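Local coordinates for cycloalternan-forming enzyme (Listeria monocytogenes serovar 1/2a, PDB 5F7U), which belongs to glycoside hydrolase family 31 and joins a TIM barrel to several beta-rich domains, including a family 6 carbohydrate-binding module, at residues A[38-43]-A[51-56]; A[9-14]-A[92-97]; A[824-829]-A[838-843]; A[848-853]-A[869-874]. The protein carries 1 engineered substitution. All coordinates share one frame; numbering follows the deposited sequence. Where two conformers were deposited one is given.

Contact 1: residues A[38-43]-A[51-56]. With GLC (alpha-D-glucopyranose), chain E.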
# COMPACT_ATOMS: atom_id res chain seq x y z
N LEU A 38 11.48 -16.67 38.01
CA LEU A 38 12.72 -15.99 37.62
C LEU A 38 13.72 -16.99 37.05
O LEU A 38 14.10 -17.95 37.72
CB LEU A 38 13.34 -15.24 38.80
CG LEU A 38 12.44 -14.38 39.66
CD1 LEU A 38 13.27 -13.85 40.83
CD2 LEU A 38 11.83 -13.22 38.88
N ASN A 39 14.12 -16.74 35.81
CA ASN A 39 15.14 -17.55 35.16
C ASN A 39 16.50 -16.90 35.33
O ASN A 39 16.68 -15.75 34.95
CB ASN A 39 14.79 -17.77 33.69
CG ASN A 39 13.49 -18.52 33.54
OD1 ASN A 39 13.45 -19.72 33.81
ND2 ASN A 39 12.41 -17.82 33.18
N ILE A 40 17.44 -17.65 35.90
CA ILE A 40 18.76 -17.12 36.29
C ILE A 40 19.86 -18.01 35.73
O ILE A 40 19.70 -19.23 35.73
CB ILE A 40 18.86 -17.09 37.84
CG1 ILE A 40 17.70 -16.26 38.43
CG2 ILE A 40 20.22 -16.58 38.32
CD1 ILE A 40 17.39 -16.60 39.89
N THR A 41 20.97 -17.43 35.26
CA THR A 41 22.11 -18.25 34.81
C THR A 41 23.34 -18.00 35.66
O THR A 41 23.52 -16.90 36.19
CB THR A 41 22.42 -18.08 33.30
OG1 THR A 41 23.27 -19.15 32.83
CG2 THR A 41 23.06 -16.74 32.96
N THR A 42 24.14 -19.06 35.82
CA THR A 42 25.47 -18.92 36.41
C THR A 42 26.47 -19.62 35.49
O THR A 42 26.08 -20.50 34.71
CB THR A 42 25.54 -19.57 37.81
OG1 THR A 42 25.11 -20.95 37.72
CG2 THR A 42 24.65 -18.80 38.78
N TRP A 43 27.74 -19.25 35.60
CA TRP A 43 28.80 -19.90 34.83
C TRP A 43 30.11 -19.78 35.63
O TRP A 43 30.23 -18.84 36.42
CB TRP A 43 28.96 -19.25 33.45
CG TRP A 43 29.36 -17.81 33.50
CD1 TRP A 43 30.63 -17.30 33.40
CD2 TRP A 43 28.48 -16.69 33.65
NE1 TRP A 43 30.60 -15.92 33.49
CE2 TRP A 43 29.29 -15.52 33.64
CE3 TRP A 43 27.09 -16.55 33.81
CZ2 TRP A 43 28.76 -14.23 33.77
CZ3 TRP A 43 26.55 -15.25 33.94
CH2 TRP A 43 27.39 -14.12 33.92
N VAL A 51 22.06 -20.75 44.10
CA VAL A 51 21.39 -19.58 43.52
C VAL A 51 20.14 -19.33 44.34
O VAL A 51 19.38 -20.25 44.64
CB VAL A 51 21.05 -19.79 42.02
CG1 VAL A 51 20.25 -18.61 41.46
CG2 VAL A 51 22.33 -19.95 41.22
N TRP A 52 19.97 -18.07 44.71
CA TRP A 52 18.85 -17.69 45.56
C TRP A 52 18.40 -16.27 45.27
O TRP A 52 19.07 -15.52 44.55
CB TRP A 52 19.19 -17.89 47.05
CG TRP A 52 20.16 -16.89 47.60
CD1 TRP A 52 19.84 -15.76 48.31
CD2 TRP A 52 21.58 -16.92 47.51
NE1 TRP A 52 21.00 -15.08 48.67
CE2 TRP A 52 22.08 -15.78 48.19
CE3 TRP A 52 22.50 -17.81 46.93
CZ2 TRP A 52 23.45 -15.50 48.31
CZ3 TRP A 52 23.88 -17.52 47.03
CH2 TRP A 52 24.33 -16.38 47.72
N VAL A 53 17.24 -15.92 45.82
CA VAL A 53 16.65 -14.62 45.58
C VAL A 53 16.42 -13.96 46.94
O VAL A 53 15.81 -14.56 47.83
CB VAL A 53 15.33 -14.72 44.81
CG1 VAL A 53 14.75 -13.33 44.53
CG2 VAL A 53 15.54 -15.49 43.50
N GLU A 54 16.92 -12.73 47.07
CA GLU A 54 16.66 -11.89 48.22
C GLU A 54 15.65 -10.83 47.81
O GLU A 54 15.78 -10.22 46.76
CB GLU A 54 17.96 -11.26 48.70
CG GLU A 54 18.92 -12.31 49.21
CD GLU A 54 20.24 -11.75 49.70
OE1 GLU A 54 20.40 -10.50 49.75
OE2 GLU A 54 21.12 -12.56 50.05
N TRP A 55 14.62 -10.63 48.63
CA TRP A 55 13.48 -9.85 48.14
C TRP A 55 12.60 -9.29 49.23
O TRP A 55 12.65 -9.75 50.38
CB TRP A 55 12.65 -10.69 47.15
CG TRP A 55 11.95 -11.91 47.70
CD1 TRP A 55 12.52 -13.00 48.30
CD2 TRP A 55 10.55 -12.16 47.66
NE1 TRP A 55 11.56 -13.91 48.66
CE2 TRP A 55 10.34 -13.44 48.26
CE3 TRP A 55 9.45 -11.45 47.16
CZ2 TRP A 55 9.06 -14.00 48.40
CZ3 TRP A 55 8.17 -12.01 47.30
CH2 TRP A 55 7.99 -13.28 47.91
N THR A 56 11.83 -8.28 48.85
CA THR A 56 10.85 -7.64 49.74
C THR A 56 9.50 -7.63 49.05
O THR A 56 9.41 -7.60 47.82
CB THR A 56 11.24 -6.19 50.12
OG1 THR A 56 11.36 -5.40 48.93
CG2 THR A 56 12.55 -6.14 50.89
C1 GLC E . 30.54 -16.31 29.76
C2 GLC E . 29.16 -16.94 30.06
C3 GLC E . 28.02 -16.06 29.54
C4 GLC E . 28.12 -14.63 30.08
C5 GLC E . 29.51 -14.04 29.78
C6 GLC E . 29.73 -12.70 30.47
O1 GLC E . 30.86 -16.42 28.37
O2 GLC E . 29.09 -18.26 29.52
O3 GLC E . 26.75 -16.62 29.90
O4 GLC E . 27.10 -13.83 29.46
O5 GLC E . 30.58 -14.93 30.18
O6 GLC E . 30.74 -11.98 29.76
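I40 and T42 pack against V51, and L38 against V53, where strands 38-43 and 51-56 face each other inside the N-terminal domain, an E-set relative with the beta-sandwich character of that group. The segment axes come within 9.0 Å at 132°, and the two strands meet through side chains. Packing is tightest round V51. Its CG2 touches T42 CG2 at 3.6 Å, while its other branch, CG1, slides alongside I40 and lies 3.7 Å from I40 CG2. T42 can offer a methyl here because its hydroxyl occupies the position between backbone N and carbonyl carbon (chi1 55°), where OG1 bonds to Q49 and W79; the buried polar atom is thus satisfied without entering the apolar seam. Toward the other end the fit relaxes: L38 CD1 straddles both methyls of V53, 3.9 Å from CG2, and I40 CD1 stays 4.2 Å from V53 CG2.

The outward sides look quite different. W43 turns from the sandwich interior and lays one indole face against a bound glucose, whose C2 stands 3.5 Å above the ring plane toward its rim; N76 hydrogen-bonds the same sugar, so W43 is the flat floor of a glycan site and N76 one of its polar partners. On strand 51-56 the partly exposed W52 and E54 form the solvent side, with K97 bridging to E54 OE1. There W52 NE1 donates to E54 OE2 at 2.9 Å, nearly straight at 176°, reaching the carboxylate on its anti side.

Contact 2: residues A[9-14]-A[92-97]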
# COMPACT_ATOMS: atom_id res chain seq x y z
N HIS A 9 20.62 -12.31 35.56
CA HIS A 9 19.18 -12.32 35.35
C HIS A 9 18.83 -10.92 34.87
O HIS A 9 19.42 -9.94 35.33
CB HIS A 9 18.42 -12.68 36.65
CG HIS A 9 16.95 -12.36 36.60
ND1 HIS A 9 16.02 -13.18 36.00
CD2 HIS A 9 16.26 -11.30 37.08
CE1 HIS A 9 14.82 -12.64 36.10
NE2 HIS A 9 14.94 -11.50 36.76
N SER A 10 17.91 -10.83 33.90
CA SER A 10 17.45 -9.54 33.41
C SER A 10 15.99 -9.75 33.03
O SER A 10 15.72 -10.45 32.05
CB SER A 10 18.27 -9.08 32.21
OG SER A 10 18.02 -7.70 31.94
N PRO A 11 15.05 -9.16 33.79
CA PRO A 11 13.65 -9.63 33.75
C PRO A 11 12.96 -9.52 32.40
O PRO A 11 12.12 -10.36 32.08
CB PRO A 11 12.95 -8.74 34.79
CG PRO A 11 13.84 -7.57 34.99
CD PRO A 11 15.23 -8.13 34.83
N TYR A 12 13.29 -8.50 31.61
CA TYR A 12 12.63 -8.33 30.32
C TYR A 12 13.40 -8.86 29.12
O TYR A 12 12.86 -8.85 28.01
CB TYR A 12 12.25 -6.87 30.09
CG TYR A 12 11.48 -6.27 31.25
CD1 TYR A 12 10.14 -6.64 31.51
CD2 TYR A 12 12.08 -5.33 32.07
CE1 TYR A 12 9.44 -6.08 32.59
CE2 TYR A 12 11.40 -4.76 33.13
CZ TYR A 12 10.09 -5.14 33.39
OH TYR A 12 9.45 -4.52 34.46
N GLY A 13 14.67 -9.27 29.32
CA GLY A 13 15.53 -9.69 28.21
C GLY A 13 15.68 -8.55 27.21
O GLY A 13 15.93 -7.41 27.61
N ASP A 14 15.50 -8.85 25.93
CA ASP A 14 15.48 -7.80 24.91
C ASP A 14 14.08 -7.23 24.70
O ASP A 14 13.87 -6.43 23.79
CB ASP A 14 16.05 -8.34 23.59
CG ASP A 14 17.52 -8.67 23.69
OD1 ASP A 14 18.28 -7.89 24.29
OD2 ASP A 14 17.93 -9.72 23.16
N ILE A 92 6.90 -5.70 44.49
CA ILE A 92 7.94 -6.70 44.75
C ILE A 92 9.28 -6.16 44.28
O ILE A 92 9.39 -5.69 43.15
CB ILE A 92 7.60 -8.04 44.05
CG1 ILE A 92 6.16 -8.52 44.37
CG2 ILE A 92 8.68 -9.09 44.29
CD1 ILE A 92 5.71 -8.49 45.81
N THR A 93 10.30 -6.24 45.14
CA THR A 93 11.67 -5.88 44.76
C THR A 93 12.61 -7.04 45.08
O THR A 93 12.57 -7.56 46.20
CB THR A 93 12.12 -4.58 45.46
OG1 THR A 93 11.26 -3.50 45.04
CG2 THR A 93 13.58 -4.23 45.12
N TYR A 94 13.44 -7.43 44.12
CA TYR A 94 14.31 -8.61 44.32
C TYR A 94 15.68 -8.44 43.70
O TYR A 94 15.86 -7.66 42.76
CB TYR A 94 13.63 -9.90 43.78
CG TYR A 94 13.45 -9.94 42.27
CD1 TYR A 94 14.46 -10.49 41.45
CD2 TYR A 94 12.30 -9.44 41.65
CE1 TYR A 94 14.31 -10.52 40.06
CE2 TYR A 94 12.16 -9.46 40.26
CZ TYR A 94 13.17 -10.00 39.48
OH TYR A 94 13.02 -10.05 38.09
N THR A 95 16.63 -9.22 44.21
CA THR A 95 17.99 -9.30 43.71
C THR A 95 18.28 -10.79 43.58
O THR A 95 18.01 -11.57 44.50
CB THR A 95 18.97 -8.63 44.70
OG1 THR A 95 18.63 -7.24 44.84
CG2 THR A 95 20.43 -8.73 44.25
N THR A 96 18.79 -11.20 42.42
CA THR A 96 19.15 -12.60 42.20
C THR A 96 20.62 -12.76 42.52
O THR A 96 21.41 -11.86 42.24
CB THR A 96 18.80 -13.07 40.77
OG1 THR A 96 19.44 -12.20 39.83
CG2 THR A 96 17.29 -13.01 40.57
N LYS A 97 20.99 -13.89 43.13
CA LYS A 97 22.36 -14.11 43.63
C LYS A 97 22.87 -15.50 43.34
O LYS A 97 22.11 -16.47 43.39
CB LYS A 97 22.46 -13.85 45.14
CG LYS A 97 22.15 -12.42 45.53
CD LYS A 97 22.66 -12.12 46.93
CE LYS A 97 22.60 -10.63 47.18
NZ LYS A 97 23.14 -10.35 48.54
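The side chains of H9 and Y94 cross at about a right angle, the imidazole of H9 reaching the hydroxyl end of the tyrosine on strand 92-97. H9 NE2 and Y94 OH are 2.7 Å apart in a hydrogen bond that either could donate. The rings are neither stacked nor edge-to-face: their planes make 57° and their centroids are 5.5 Å apart. H9 CD2 lies in the plane of the phenol ring, at its edge and 3.6 Å from Y94 CE1. Y94 projects its ring straight across because its CG sits between backbone N and carbonyl carbon (chi1 68°).

T96, two residues along the strand, crosses H9 nearer its CB. Its OG1 comes 3.4 Å from H9 CB, but its hydrogen bond goes to E7; its methyl CG2 rests 4.0 Å from H9 CD2. On the loop side P11 CB touches Y94 OH at 3.6 Å, just where the chain enters a type I turn from S10 to G13. L38 and I40 of strand 36-43 and the ring of F111 also surround H9, so the chain leaving strand 6-8 plugs H9 into the core of the N-terminal domain before D14 meets the backbone of G544.

Both imidazole nitrogens are engaged. ND1 donates to the carbonyl N39 O, and R25 NH2 donates to Y94 OH, so both ends of the H9-Y94 pair are anchored. The positive charge of R25 and the carboxylate of E7, bonded to T96 OG1 beside H9, would probably act on the imidazole in opposite senses, which leaves its charge open.

Contact 3: residues A[824-829]-A[838-843]. With MG (magnesium ion), chain K.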
# COMPACT_ATOMS: atom_id res chain seq x y z
N ASP A 824 5.21 13.19 -25.98
CA ASP A 824 5.24 12.92 -27.40
C ASP A 824 3.88 13.42 -27.94
O ASP A 824 3.76 14.60 -28.29
CB ASP A 824 5.54 11.44 -27.66
CG ASP A 824 5.77 11.11 -29.13
OD1 ASP A 824 5.49 11.94 -30.01
OD2 ASP A 824 6.24 9.99 -29.41
N ASN A 825 2.86 12.55 -27.92
CA ASN A 825 1.47 12.94 -28.21
C ASN A 825 0.62 12.85 -26.95
O ASN A 825 0.25 11.74 -26.51
CB ASN A 825 0.85 12.07 -29.31
CG ASN A 825 1.59 12.17 -30.63
OD1 ASN A 825 2.00 13.26 -31.04
ND2 ASN A 825 1.73 11.05 -31.32
N LEU A 826 0.32 14.00 -26.36
CA LEU A 826 -0.55 14.00 -25.16
C LEU A 826 -1.95 13.63 -25.63
O LEU A 826 -2.50 14.27 -26.54
CB LEU A 826 -0.52 15.35 -24.47
CG LEU A 826 -1.43 15.59 -23.27
CD1 LEU A 826 -1.06 14.69 -22.10
CD2 LEU A 826 -1.29 17.06 -22.89
N THR A 827 -2.52 12.61 -24.98
CA THR A 827 -3.72 11.92 -25.44
C THR A 827 -4.66 11.73 -24.26
O THR A 827 -4.19 11.52 -23.15
CB THR A 827 -3.36 10.57 -26.09
OG1 THR A 827 -2.46 10.79 -27.19
CG2 THR A 827 -4.59 9.82 -26.62
N PHE A 828 -5.97 11.83 -24.49
CA PHE A 828 -6.94 11.52 -23.44
C PHE A 828 -7.89 10.45 -23.96
O PHE A 828 -8.64 10.70 -24.91
CB PHE A 828 -7.73 12.76 -22.99
CG PHE A 828 -6.88 13.81 -22.36
CD1 PHE A 828 -6.22 14.75 -23.16
CD2 PHE A 828 -6.72 13.87 -20.97
CE1 PHE A 828 -5.39 15.72 -22.58
CE2 PHE A 828 -5.92 14.86 -20.39
CZ PHE A 828 -5.25 15.76 -21.20
N ARG A 829 -7.83 9.28 -23.32
CA ARG A 829 -8.73 8.18 -23.61
C ARG A 829 -10.02 8.40 -22.81
O ARG A 829 -9.96 8.61 -21.60
CB ARG A 829 -8.05 6.86 -23.23
CG ARG A 829 -8.86 5.58 -23.44
CD ARG A 829 -9.08 5.22 -24.91
NE ARG A 829 -7.87 4.77 -25.60
CZ ARG A 829 -7.37 3.54 -25.54
NH1 ARG A 829 -6.30 3.23 -26.27
NH2 ARG A 829 -7.95 2.61 -24.77
N TYR A 838 -12.48 15.51 -15.07
CA TYR A 838 -11.19 15.04 -14.61
C TYR A 838 -10.23 16.22 -14.51
O TYR A 838 -10.20 17.06 -15.39
CB TYR A 838 -10.66 14.02 -15.60
CG TYR A 838 -9.29 13.45 -15.29
CD1 TYR A 838 -9.13 12.48 -14.30
CD2 TYR A 838 -8.16 13.84 -16.03
CE1 TYR A 838 -7.88 11.91 -14.04
CE2 TYR A 838 -6.91 13.29 -15.77
CZ TYR A 838 -6.77 12.34 -14.77
OH TYR A 838 -5.54 11.75 -14.53
N SER A 839 -9.47 16.26 -13.42
CA SER A 839 -8.45 17.28 -13.22
C SER A 839 -7.10 16.65 -13.49
O SER A 839 -6.62 15.84 -12.69
CB SER A 839 -8.51 17.82 -11.79
OG SER A 839 -7.89 19.09 -11.69
N PHE A 840 -6.49 17.00 -14.63
CA PHE A 840 -5.19 16.48 -15.02
C PHE A 840 -4.04 17.33 -14.45
O PHE A 840 -4.03 18.55 -14.62
CB PHE A 840 -5.12 16.43 -16.56
CG PHE A 840 -3.77 16.13 -17.11
CD1 PHE A 840 -3.03 15.01 -16.69
CD2 PHE A 840 -3.21 16.98 -18.08
CE1 PHE A 840 -1.77 14.76 -17.21
CE2 PHE A 840 -1.96 16.72 -18.62
CZ PHE A 840 -1.24 15.62 -18.17
N TYR A 841 -3.09 16.67 -13.79
CA TYR A 841 -1.90 17.33 -13.28
C TYR A 841 -0.83 17.38 -14.36
O TYR A 841 -0.15 16.39 -14.64
CB TYR A 841 -1.37 16.57 -12.07
CG TYR A 841 -0.18 17.19 -11.37
CD1 TYR A 841 -0.16 18.56 -11.05
CD2 TYR A 841 0.90 16.40 -11.00
CE1 TYR A 841 0.93 19.12 -10.40
CE2 TYR A 841 2.00 16.95 -10.34
CZ TYR A 841 2.01 18.30 -10.05
OH TYR A 841 3.10 18.82 -9.39
N ASP A 842 -0.69 18.56 -14.97
CA ASP A 842 0.18 18.68 -16.13
C ASP A 842 1.60 19.07 -15.66
O ASP A 842 1.99 20.24 -15.69
CB ASP A 842 -0.45 19.68 -17.11
CG ASP A 842 0.35 19.85 -18.39
OD1 ASP A 842 1.38 19.18 -18.58
OD2 ASP A 842 -0.07 20.68 -19.20
N ASP A 843 2.35 18.05 -15.23
CA ASP A 843 3.70 18.22 -14.66
C ASP A 843 4.69 18.79 -15.68
O ASP A 843 5.64 19.50 -15.30
CB ASP A 843 4.25 16.87 -14.14
CG ASP A 843 5.57 17.02 -13.38
OD1 ASP A 843 5.65 17.83 -12.43
OD2 ASP A 843 6.55 16.31 -13.71
MG MG K . 5.01 16.37 -27.89
O HOH W 1 3.50 17.46 -26.88
O HOH W 2 3.90 17.63 -29.86
O HOH W 3 6.56 18.12 -27.16
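Two residues before L826, which packs on F840 across the contact, the backbone oxygen D824 O binds a magnesium ion at 2.2 Å. Y823 O is a second protein ligand and three waters complete the observed shell, so the metal clasps the chain just where it enters strand 825-829. That strand belongs to a mixed sheet, strand 838-842 to an antiparallel one, and the two layers face each other as a beta-sandwich. Just past the metal ligand, N825 O accepts a hydrogen bond from T827 OG1 at 3.0 Å, the hydroxyl coming from above the carbonyl plane.

Three side chains carry this contact in the sandwich interior. F828 and F840 form a T-shaped pair: the edge of F828 points toward the face of F840, the planes at 87° and the centroids 5.6 Å apart. L826 fills in beside them, its CD1 4.0 Å from F840 CZ at the far end of the ring. F840 reaches inward with CG anti to the backbone N (chi1 170°) and also touches P703 and T707 of helix 702-715, which links this layer to the helical part of the protein.

D842, the centre of an inverse gamma turn, uses its carboxylate on Y823 OH and R850 NE. Its own backbone backs the aromatic pair: D842 CA stands 3.8 Å above the F840 ring, on the face opposite to the one F828 CZ approaches.

Contact 4: residues A[848-853]-A[869-874]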
# COMPACT_ATOMS: atom_id res chain seq x y z
N GLU A 848 0.32 22.78 -13.84
CA GLU A 848 -1.02 23.35 -14.02
C GLU A 848 -2.05 22.23 -13.92
O GLU A 848 -1.85 21.19 -14.53
CB GLU A 848 -1.18 23.94 -15.43
CG GLU A 848 -0.31 25.14 -15.76
CD GLU A 848 -0.97 26.45 -15.45
OE1 GLU A 848 -0.48 27.15 -14.53
OE2 GLU A 848 -1.99 26.79 -16.12
N MET A 849 -3.14 22.45 -13.19
CA MET A 849 -4.29 21.53 -13.27
C MET A 849 -5.10 21.86 -14.52
O MET A 849 -5.46 23.01 -14.73
CB MET A 849 -5.18 21.59 -12.02
CG MET A 849 -4.52 21.22 -10.69
SD MET A 849 -3.55 19.70 -10.66
CE MET A 849 -4.82 18.45 -10.79
N ARG A 850 -5.36 20.86 -15.35
CA ARG A 850 -6.16 21.04 -16.56
C ARG A 850 -7.48 20.32 -16.33
O ARG A 850 -7.50 19.10 -16.19
CB ARG A 850 -5.46 20.47 -17.80
CG ARG A 850 -3.99 20.82 -17.95
CD ARG A 850 -3.78 22.27 -18.34
NE ARG A 850 -2.40 22.49 -18.73
CZ ARG A 850 -1.89 23.68 -19.06
NH1 ARG A 850 -2.65 24.77 -19.05
NH2 ARG A 850 -0.61 23.77 -19.38
N ASP A 851 -8.56 21.10 -16.28
CA ASP A 851 -9.88 20.55 -15.98
C ASP A 851 -10.60 20.21 -17.28
O ASP A 851 -10.95 21.11 -18.07
CB ASP A 851 -10.72 21.52 -15.14
CG ASP A 851 -10.11 21.82 -13.76
OD1 ASP A 851 -9.43 20.95 -13.14
OD2 ASP A 851 -10.32 22.96 -13.30
N ILE A 852 -10.80 18.91 -17.50
CA ILE A 852 -11.42 18.38 -18.72
C ILE A 852 -12.79 17.87 -18.33
O ILE A 852 -12.94 17.21 -17.30
CB ILE A 852 -10.68 17.13 -19.30
CG1 ILE A 852 -9.16 17.14 -19.02
CG2 ILE A 852 -11.05 16.89 -20.78
CD1 ILE A 852 -8.34 18.08 -19.87
N SER A 853 -13.80 18.16 -19.15
CA SER A 853 -15.11 17.58 -18.91
C SER A 853 -15.71 17.02 -20.18
O SER A 853 -15.46 17.53 -21.28
CB SER A 853 -16.06 18.57 -18.23
OG SER A 853 -16.37 19.65 -19.10
N ALA A 869 -7.59 25.50 -21.78
CA ALA A 869 -6.34 25.94 -22.38
C ALA A 869 -5.26 24.87 -22.12
O ALA A 869 -5.18 24.34 -21.00
CB ALA A 869 -5.92 27.28 -21.80
N MET A 870 -4.48 24.54 -23.14
CA MET A 870 -3.40 23.55 -23.04
C MET A 870 -2.12 24.13 -23.64
O MET A 870 -2.18 25.00 -24.51
CB MET A 870 -3.75 22.25 -23.78
CG MET A 870 -5.02 21.54 -23.34
SD MET A 870 -4.95 20.84 -21.67
CE MET A 870 -3.97 19.38 -21.96
N ALA A 871 -0.98 23.63 -23.18
CA ALA A 871 0.31 24.06 -23.72
C ALA A 871 0.76 23.17 -24.87
O ALA A 871 1.73 23.49 -25.56
CB ALA A 871 1.35 24.07 -22.61
N ASP A 872 0.06 22.06 -25.08
CA ASP A 872 0.42 21.06 -26.08
C ASP A 872 -0.77 20.77 -26.98
O ASP A 872 -1.92 20.91 -26.55
CB ASP A 872 0.81 19.74 -25.41
CG ASP A 872 2.00 19.87 -24.49
OD1 ASP A 872 3.14 19.80 -24.99
OD2 ASP A 872 1.81 20.01 -23.27
N GLU A 873 -0.48 20.34 -28.20
CA GLU A 873 -1.44 19.62 -29.04
C GLU A 873 -2.03 18.46 -28.23
O GLU A 873 -1.34 17.84 -27.42
CB GLU A 873 -0.69 19.09 -30.26
CG GLU A 873 -1.43 18.17 -31.22
CD GLU A 873 -0.55 17.82 -32.41
OE1 GLU A 873 -0.38 18.69 -33.29
OE2 GLU A 873 0.00 16.70 -32.46
N THR A 874 -3.32 18.22 -28.39
CA THR A 874 -3.98 17.14 -27.67
C THR A 874 -4.70 16.22 -28.64
O THR A 874 -5.23 16.68 -29.64
CB THR A 874 -4.99 17.66 -26.62
OG1 THR A 874 -5.88 18.58 -27.23
CG2 THR A 874 -4.29 18.37 -25.46
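The guanidinium of R850 is sandwiched between M870, on the loop 869-874, and E848, two residues earlier in the chain. M870 CA lies 4.2 Å above the centre of one face. Over the centre of the other stands E848 CB, 3.7 Å away. Toward one end of the group, R850 NH1 approaches A869 O at 3.2 Å; at the other, R850 NH2 meets the methyl A871 CB at 3.8 Å. The flat group therefore lies across the loop backbone, along the three residues A869 to A871.

A bend at chi2 (-73°) followed by an extended stretch brings it there and turns the aliphatic part of the arginine against M870. R850 CD sits 3.8 Å from M870 SD, with CG just as near. M870 is curled at both chi2 and chi3, and its side chain also reaches L826 and F828, so it belongs to the core between the two sheets of a beta-sandwich. The loop itself climbs from strand 862-867 in one sheet to strand 874-879 in the other, and R850 reaches it from strand 848-853. A871, whose methyl meets NH2, lies at the exposed margin of the contact.

The strong charge partner of R850 is D842, whose OD2 forms a salt bridge to NE. E848 OE2 adds a long ion pair to NH1, well out of the guanidinium plane, so charge alone acts there. D842 thus probably supplies most of the compensation that lets a buried cation lie flat against the backbone of the loop, with the dipole of the A869 carbonyl a likely further contribution.

How the contacts relate
From the N terminus the chain opens contact 2 at residues 9-14, passes through both segments of contact 1, then returns at 92-97 to close contact 2, so the shorter loop lies wholly within the longer. Their centres are 8 Å apart, and T56 N bonds to T93 O where strands 49-57 and 91-100 run side by side. Over 700 residues later, contact 3 closes before contact 4 opens; neither pair of contacts crosses. Strands 835-842 and 848-857 are sheet neighbours, joined by F840 O to R850 N, and these two contacts tie facing sheets of one sandwich. The two groups sit on opposite sides of the chain's centre; the centres of contacts 1 and 4 are about 76 Å apart.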